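Local coordinates for protein 3-ketosteroid-delta4-5alpha-dehydrogenase (Rhodococcus jostii, PDB 4AT2) that probably uses bound FAD to introduce a double bond into the A ring of 3-ketosteroids at the delta4 (5alpha) position during steroid breakdown, at residues Val35-Gly48 / Glu247-Thr260. Numbering follows the deposited sequence. Where two conformers were deposited one is given.
Sequences VTEWDYEADVVVAG and EVAVRARRGVVLAT. With FAD (flavin-adenine dinucleotide), chain D.
Val-45 O accepts the amide of Val-257 in the parallel sheet of the Rossmann-type FAD-binding fold, where Val-45 itself pairs with Val-256, and the pairing illustrates how two chains can turn a corner together and remain paired on both sides of it. Residues 45-47 and 255-258 run side by side in that sheet, while 40-42 and 247-252 pair, also in parallel, in a neighbouring mixed sheet. At the corner the register slips by one residue, a beta bulge, and there Asp-43 O takes two amides, Arg-254 N at 2.8 Å and Gly-255 N at 3.1 Å.

Charges gather round this turn. Asp-43 OD1 receives Arg-253 NH1 at 3.0 Å from above the carboxylate plane, whereas the carboxylate itself lies stacked on the Arg-254 guanidinium, their planes 18° apart, so OD2 meets that group through charge alone. Asp-66 N binds the same OD2, and Ala-507 O holds Arg-254 NH1. Alongside, Glu-41 OE1 lies in the guanidinium plane of Arg-251 and accepts its NE at 3.1 Å. The aliphatic part of Arg-251 crosses the Trp-38 indole: CD sits over the five-membered ring, 3.5 Å from its centroid, in a CH-pi contact, and Val-35 CG1 packs on the opposite face. The bend at chi3 (89°) swings NE off the indole toward Glu-41.

Inside the corner, Val-45 CG2 touches Ala-252 CB and Val-250 CG1, tying the two sheets together; Leu-68 and Leu-70 of the next strand add to this apolar cluster. Farther out, Asp-39 OD2 takes Ala-249 N on its anti side. At the other end the paired strands deliver their tips to the cofactor: Gly-48, probably the first glycine of a GxGxxG motif, brings its CA within 3.3 Å of FAD O4B, and Thr-260 O approaches FAD C8A at 3.2 Å.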
loop_
_atom_site.group_PDB
_atom_site.type_symbol
_atom_site.label_atom_id
_atom_site.label_comp_id
_atom_site.label_asym_id
_atom_site.label_seq_id
_atom_site.Cartn_x
_atom_site.Cartn_y
_atom_site.Cartn_z
ATOM N N VAL A 35 -3.131 -33.652 -20.431
ATOM C CA VAL A 35 -1.801 -33.593 -21.034
ATOM C C VAL A 35 -1.509 -34.921 -21.722
ATOM O O VAL A 35 -1.341 -35.946 -21.063
ATOM C CB VAL A 35 -0.710 -33.250 -20.002
ATOM C CG1 VAL A 35 0.671 -33.295 -20.645
ATOM C CG2 VAL A 35 -0.977 -31.881 -19.401
ATOM N N THR A 36 -1.459 -34.890 -23.050
ATOM C CA THR A 36 -1.344 -36.118 -23.837
ATOM C C THR A 36 0.078 -36.671 -23.829
ATOM O O THR A 36 0.275 -37.890 -23.810
ATOM C CB THR A 36 -1.850 -35.931 -25.285
ATOM O OG1 THR A 36 -1.016 -34.992 -25.975
ATOM C CG2 THR A 36 -3.293 -35.425 -25.290
ATOM N N GLU A 37 1.063 -35.774 -23.845
ATOM C CA GLU A 37 2.460 -36.169 -23.695
ATOM C C GLU A 37 3.274 -35.071 -23.022
ATOM O O GLU A 37 2.992 -33.882 -23.190
ATOM C CB GLU A 37 3.089 -36.568 -25.039
ATOM C CG GLU A 37 3.425 -35.410 -25.968
ATOM C CD GLU A 37 4.379 -35.816 -27.078
ATOM O OE1 GLU A 37 3.979 -36.626 -27.941
ATOM O OE2 GLU A 37 5.530 -35.323 -27.085
ATOM N N TRP A 38 4.276 -35.487 -22.256
ATOM C CA TRP A 38 5.182 -34.563 -21.591
ATOM C C TRP A 38 6.394 -34.383 -22.449
ATOM O O TRP A 38 7.063 -35.358 -22.798
ATOM C CB TRP A 38 5.569 -35.106 -20.225
ATOM C CG TRP A 38 4.402 -35.224 -19.272
ATOM C CD1 TRP A 38 3.710 -36.378 -18.907
ATOM C CD2 TRP A 38 3.756 -34.141 -18.517
ATOM N NE1 TRP A 38 2.711 -36.089 -18.005
ATOM C CE2 TRP A 38 2.682 -34.768 -17.731
ATOM C CE3 TRP A 38 3.946 -32.768 -18.420
ATOM C CZ2 TRP A 38 1.857 -34.032 -16.897
ATOM C CZ3 TRP A 38 3.107 -32.039 -17.572
ATOM C CH2 TRP A 38 2.090 -32.656 -16.825
ATOM N N ASP A 39 6.678 -33.141 -22.825
ATOM C CA ASP A 39 7.841 -32.844 -23.657
ATOM C C ASP A 39 9.143 -32.993 -22.891
ATOM O O ASP A 39 10.169 -33.385 -23.459
ATOM C CB ASP A 39 7.736 -31.438 -24.245
ATOM C CG ASP A 39 6.548 -31.291 -25.146
ATOM O OD1 ASP A 39 6.694 -31.575 -26.350
ATOM O OD2 ASP A 39 5.458 -30.945 -24.658
ATOM N N TYR A 40 9.093 -32.672 -21.600
ATOM C CA TYR A 40 10.241 -32.776 -20.715
ATOM C C TYR A 40 9.736 -33.278 -19.371
ATOM O O TYR A 40 8.559 -33.103 -19.043
ATOM C CB TYR A 40 10.933 -31.415 -20.519
ATOM C CG TYR A 40 11.419 -30.734 -21.785
ATOM C CD1 TYR A 40 10.585 -29.874 -22.489
ATOM C CD2 TYR A 40 12.719 -30.931 -22.261
ATOM C CE1 TYR A 40 11.011 -29.245 -23.648
ATOM C CE2 TYR A 40 13.162 -30.297 -23.420
ATOM C CZ TYR A 40 12.301 -29.451 -24.104
ATOM O OH TYR A 40 12.717 -28.801 -25.253
ATOM N N GLU A 41 10.625 -33.901 -18.604
ATOM C CA GLU A 41 10.305 -34.364 -17.251
ATOM C C GLU A 41 11.515 -34.178 -16.343
ATOM O O GLU A 41 12.653 -34.347 -16.774
ATOM C CB GLU A 41 9.898 -35.846 -17.235
ATOM C CG GLU A 41 8.699 -36.210 -18.095
ATOM C CD GLU A 41 8.417 -37.707 -18.102
ATOM O OE1 GLU A 41 8.205 -38.285 -17.008
ATOM O OE2 GLU A 41 8.411 -38.308 -19.202
ATOM N N ALA A 42 11.254 -33.837 -15.081
ATOM C CA ALA A 42 12.283 -33.723 -14.050
ATOM C C ALA A 42 11.648 -33.972 -12.691
ATOM O O ALA A 42 10.425 -34.053 -12.577
ATOM C CB ALA A 42 12.930 -32.339 -14.076
ATOM N N ASP A 43 12.473 -34.099 -11.658
ATOM C CA ASP A 43 11.947 -34.190 -10.298
ATOM C C ASP A 43 11.561 -32.797 -9.824
ATOM O O ASP A 43 10.461 -32.587 -9.328
ATOM C CB ASP A 43 12.992 -34.757 -9.347
ATOM C CG ASP A 43 13.279 -36.215 -9.596
ATOM O OD1 ASP A 43 12.365 -36.946 -10.030
ATOM O OD2 ASP A 43 14.429 -36.616 -9.357
ATOM N N VAL A 44 12.490 -31.862 -9.982
ATOM C CA VAL A 44 12.284 -30.476 -9.578
ATOM C C VAL A 44 12.392 -29.599 -10.814
ATOM O O VAL A 44 13.412 -29.611 -11.510
ATOM C CB VAL A 44 13.288 -30.051 -8.479
ATOM C CG1 VAL A 44 13.157 -28.560 -8.171
ATOM C CG2 VAL A 44 13.049 -30.868 -7.215
ATOM N N VAL A 45 11.313 -28.872 -11.097
ATOM C CA VAL A 45 11.264 -27.964 -12.239
ATOM C C VAL A 45 11.331 -26.540 -11.705
ATOM O O VAL A 45 10.476 -26.123 -10.927
ATOM C CB VAL A 45 9.997 -28.194 -13.093
ATOM C CG1 VAL A 45 9.867 -27.118 -14.169
ATOM C CG2 VAL A 45 10.051 -29.577 -13.741
ATOM N N VAL A 46 12.379 -25.822 -12.101
ATOM C CA VAL A 46 12.600 -24.442 -11.643
ATOM C C VAL A 46 12.257 -23.489 -12.776
ATOM O O VAL A 46 12.898 -23.509 -13.834
ATOM C CB VAL A 46 14.064 -24.215 -11.207
ATOM C CG1 VAL A 46 14.274 -22.769 -10.744
ATOM C CG2 VAL A 46 14.449 -25.206 -10.113
ATOM N N ALA A 47 11.261 -22.643 -12.546
ATOM C CA ALA A 47 10.894 -21.629 -13.531
ATOM C C ALA A 47 11.660 -20.332 -13.255
ATOM O O ALA A 47 11.400 -19.651 -12.254
ATOM C CB ALA A 47 9.391 -21.392 -13.508
ATOM N N GLY A 48 12.607 -19.999 -14.129
ATOM C CA GLY A 48 13.388 -18.765 -13.975
ATOM C C GLY A 48 14.814 -19.017 -13.523
ATOM O O GLY A 48 15.044 -19.621 -12.469
ATOM N N GLU A 247 3.612 -24.905 -27.948
ATOM C CA GLU A 247 3.262 -25.279 -26.581
ATOM C C GLU A 247 3.988 -26.556 -26.183
ATOM O O GLU A 247 4.007 -27.533 -26.944
ATOM C CB GLU A 247 1.748 -25.464 -26.419
ATOM C CG GLU A 247 1.367 -25.998 -25.043
ATOM C CD GLU A 247 -0.126 -26.038 -24.789
ATOM O OE1 GLU A 247 -0.784 -24.990 -24.931
ATOM O OE2 GLU A 247 -0.635 -27.117 -24.420
ATOM N N VAL A 248 4.590 -26.538 -24.994
ATOM C CA VAL A 248 5.232 -27.717 -24.420
ATOM C C VAL A 248 4.709 -27.956 -23.000
ATOM O O VAL A 248 4.272 -27.016 -22.325
ATOM C CB VAL A 248 6.778 -27.610 -24.431
ATOM C CG1 VAL A 248 7.309 -27.523 -25.860
ATOM C CG2 VAL A 248 7.259 -26.412 -23.610
ATOM N N ALA A 249 4.734 -29.211 -22.555
ATOM C CA ALA A 249 4.385 -29.527 -21.158
ATOM C C ALA A 249 5.593 -30.139 -20.462
ATOM O O ALA A 249 6.277 -30.991 -21.025
ATOM C CB ALA A 249 3.192 -30.473 -21.104
ATOM N N VAL A 250 5.854 -29.699 -19.235
ATOM C CA VAL A 250 7.022 -30.153 -18.488
ATOM C C VAL A 250 6.553 -30.757 -17.172
ATOM O O VAL A 250 5.899 -30.077 -16.382
ATOM C CB VAL A 250 7.997 -28.984 -18.201
ATOM C CG1 VAL A 250 9.190 -29.482 -17.405
ATOM C CG2 VAL A 250 8.460 -28.320 -19.500
ATOM N N ARG A 251 6.889 -32.025 -16.944
ATOM C CA ARG A 251 6.445 -32.742 -15.753
ATOM C C ARG A 251 7.397 -32.517 -14.587
ATOM O O ARG A 251 8.612 -32.537 -14.769
ATOM C CB ARG A 251 6.328 -34.241 -16.029
ATOM C CG ARG A 251 5.528 -34.950 -14.951
ATOM C CD ARG A 251 4.974 -36.271 -15.434
ATOM N NE ARG A 251 5.905 -37.369 -15.208
ATOM C CZ ARG A 251 6.033 -38.018 -14.051
ATOM N NH1 ARG A 251 5.309 -37.656 -12.993
ATOM N NH2 ARG A 251 6.899 -39.021 -13.947
ATOM N N ALA A 252 6.826 -32.280 -13.402
ATOM C CA ALA A 252 7.595 -32.095 -12.168
ATOM C C ALA A 252 7.173 -33.164 -11.172
ATOM O O ALA A 252 6.111 -33.044 -10.543
ATOM C CB ALA A 252 7.356 -30.695 -11.588
ATOM N N ARG A 253 7.984 -34.212 -11.023
ATOM C CA ARG A 253 7.612 -35.331 -10.149
ATOM C C ARG A 253 7.501 -34.941 -8.671
ATOM O O ARG A 253 6.645 -35.468 -7.956
ATOM C CB ARG A 253 8.581 -36.513 -10.297
ATOM C CG ARG A 253 8.738 -37.044 -11.714
ATOM C CD ARG A 253 9.762 -38.170 -11.749
ATOM N NE ARG A 253 10.169 -38.503 -13.114
ATOM C CZ ARG A 253 11.303 -38.103 -13.692
ATOM N NH1 ARG A 253 12.186 -37.352 -13.032
ATOM N NH2 ARG A 253 11.566 -38.472 -14.935
ATOM N N ARG A 254 8.353 -34.023 -8.223
ATOM C CA ARG A 254 8.422 -33.662 -6.802
ATOM C C ARG A 254 8.004 -32.223 -6.524
ATOM O O ARG A 254 7.407 -31.938 -5.493
ATOM C CB ARG A 254 9.830 -33.902 -6.249
ATOM C CG ARG A 254 10.334 -35.329 -6.426
ATOM C CD ARG A 254 11.659 -35.529 -5.710
ATOM N NE ARG A 254 12.334 -36.763 -6.128
ATOM C CZ ARG A 254 13.575 -37.095 -5.774
ATOM N NH1 ARG A 254 14.282 -36.305 -4.975
ATOM N NH2 ARG A 254 14.108 -38.234 -6.211
ATOM N N GLY A 255 8.309 -31.306 -7.436
ATOM C CA GLY A 255 7.906 -29.921 -7.206
ATOM C C GLY A 255 8.271 -28.949 -8.301
ATOM O O GLY A 255 9.226 -29.163 -9.049
ATOM N N VAL A 256 7.480 -27.884 -8.379
ATOM C CA VAL A 256 7.727 -26.747 -9.245
ATOM C C VAL A 256 8.184 -25.601 -8.344
ATOM O O VAL A 256 7.550 -25.318 -7.320
ATOM C CB VAL A 256 6.447 -26.312 -9.989
ATOM C CG1 VAL A 256 6.642 -24.966 -10.687
ATOM C CG2 VAL A 256 6.019 -27.379 -10.992
ATOM N N VAL A 257 9.299 -24.972 -8.706
ATOM C CA VAL A 257 9.770 -23.761 -8.011
ATOM C C VAL A 257 9.560 -22.548 -8.915
ATOM O O VAL A 257 10.177 -22.445 -9.974
ATOM C CB VAL A 257 11.265 -23.839 -7.619
ATOM C CG1 VAL A 257 11.705 -22.549 -6.914
ATOM C CG2 VAL A 257 11.535 -25.055 -6.732
ATOM N N LEU A 258 8.702 -21.631 -8.480
ATOM C CA LEU A 258 8.499 -20.373 -9.205
ATOM C C LEU A 258 9.569 -19.373 -8.795
ATOM O O LEU A 258 9.698 -19.030 -7.619
ATOM C CB LEU A 258 7.100 -19.801 -8.939
ATOM C CG LEU A 258 5.921 -20.725 -9.289
ATOM C CD1 LEU A 258 4.609 -20.075 -8.867
ATOM C CD2 LEU A 258 5.897 -21.047 -10.772
ATOM N N ALA A 259 10.338 -18.915 -9.778
ATOM C CA ALA A 259 11.496 -18.050 -9.528
ATOM C C ALA A 259 11.664 -17.080 -10.708
ATOM O O ALA A 259 12.776 -16.744 -11.120
ATOM C CB ALA A 259 12.743 -18.899 -9.322
ATOM N N THR A 260 10.532 -16.635 -11.239
ATOM C CA THR A 260 10.498 -15.831 -12.479
ATOM C C THR A 260 10.498 -14.317 -12.263
ATOM O O THR A 260 10.370 -13.559 -13.220
ATOM C CB THR A 260 9.285 -16.182 -13.362
ATOM O OG1 THR A 260 8.081 -15.912 -12.631
ATOM C CG2 THR A 260 9.313 -17.640 -13.772
HETATM P PA FAD D . 15.700 -12.553 -11.784
HETATM O O1A FAD D . 17.101 -12.552 -11.312
HETATM O O2A FAD D . 15.260 -11.493 -12.703
HETATM O O5B FAD D . 15.412 -13.975 -12.462
HETATM C C5B FAD D . 14.113 -14.299 -12.969
HETATM C C4B FAD D . 14.283 -15.113 -14.263
HETATM O O4B FAD D . 12.950 -15.541 -14.618
HETATM C C3B FAD D . 14.777 -14.205 -15.397
HETATM O O3B FAD D . 15.934 -14.813 -16.023
HETATM C C2B FAD D . 13.578 -14.118 -16.348
HETATM O O2B FAD D . 14.023 -14.025 -17.727
HETATM C C1B FAD D . 12.862 -15.439 -16.074
HETATM N N9A FAD D . 11.423 -15.428 -16.417
HETATM C C8A FAD D . 10.548 -14.416 -16.346
HETATM N N7A FAD D . 9.360 -14.865 -16.743
HETATM C C5A FAD D . 9.483 -16.170 -17.053
HETATM C C6A FAD D . 8.625 -17.118 -17.504
HETATM N N6A FAD D . 7.348 -16.791 -17.709
HETATM N N1A FAD D . 9.023 -18.378 -17.747
HETATM C C2A FAD D . 10.343 -18.745 -17.527
HETATM N N3A FAD D . 11.219 -17.766 -17.067
HETATM C C4A FAD D . 10.763 -16.504 -16.846
HETATM N N1 FAD D . 18.871 -6.168 -5.347
HETATM C C2 FAD D . 19.781 -6.501 -4.360
HETATM O O2 FAD D . 19.414 -7.193 -3.420
HETATM N N3 FAD D . 21.107 -6.053 -4.442
HETATM C C4 FAD D . 21.510 -5.235 -5.499
HETATM O O4 FAD D . 22.682 -4.847 -5.529
HETATM C C4X FAD D . 20.587 -4.892 -6.493
HETATM N N5 FAD D . 20.937 -4.081 -7.522
HETATM C C5X FAD D . 19.979 -3.583 -8.328
HETATM C C6 FAD D . 20.281 -2.553 -9.226
HETATM C C7 FAD D . 19.301 -2.040 -10.079
HETATM C C7M FAD D . 19.662 -1.003 -10.963
HETATM C C8 FAD D . 17.988 -2.554 -10.028
HETATM C C8M FAD D . 16.953 -2.088 -10.864
HETATM C C9 FAD D . 17.694 -3.591 -9.139
HETATM C C9A FAD D . 18.678 -4.091 -8.272
HETATM N N10 FAD D . 18.390 -5.072 -7.382
HETATM C C10 FAD D . 19.274 -5.360 -6.416
HETATM C "C1'" FAD D . 17.163 -5.906 -7.474
HETATM C "C2'" FAD D . 17.529 -7.315 -7.963
HETATM O "O2'" FAD D . 18.285 -7.142 -9.164
HETATM C "C3'" FAD D . 16.268 -8.144 -8.258
HETATM O "O3'" FAD D . 15.198 -7.842 -7.345
HETATM C "C4'" FAD D . 16.607 -9.642 -8.184
HETATM O "O4'" FAD D . 17.676 -9.906 -9.105
HETATM C "C5'" FAD D . 15.390 -10.491 -8.561
HETATM O "O5'" FAD D . 15.736 -11.879 -8.395
HETATM P P FAD D . 14.789 -13.026 -9.018
HETATM O O1P FAD D . 13.432 -12.922 -8.471
HETATM O O2P FAD D . 15.541 -14.322 -8.928
HETATM O O3P FAD D . 14.618 -12.513 -10.556
HETATM O O HOH W 1 5.347 -29.866 -27.903
HETATM O O HOH W 2 14.154 -37.228 -16.360
HETATM O O HOH W 3 12.558 -39.194 -8.618
#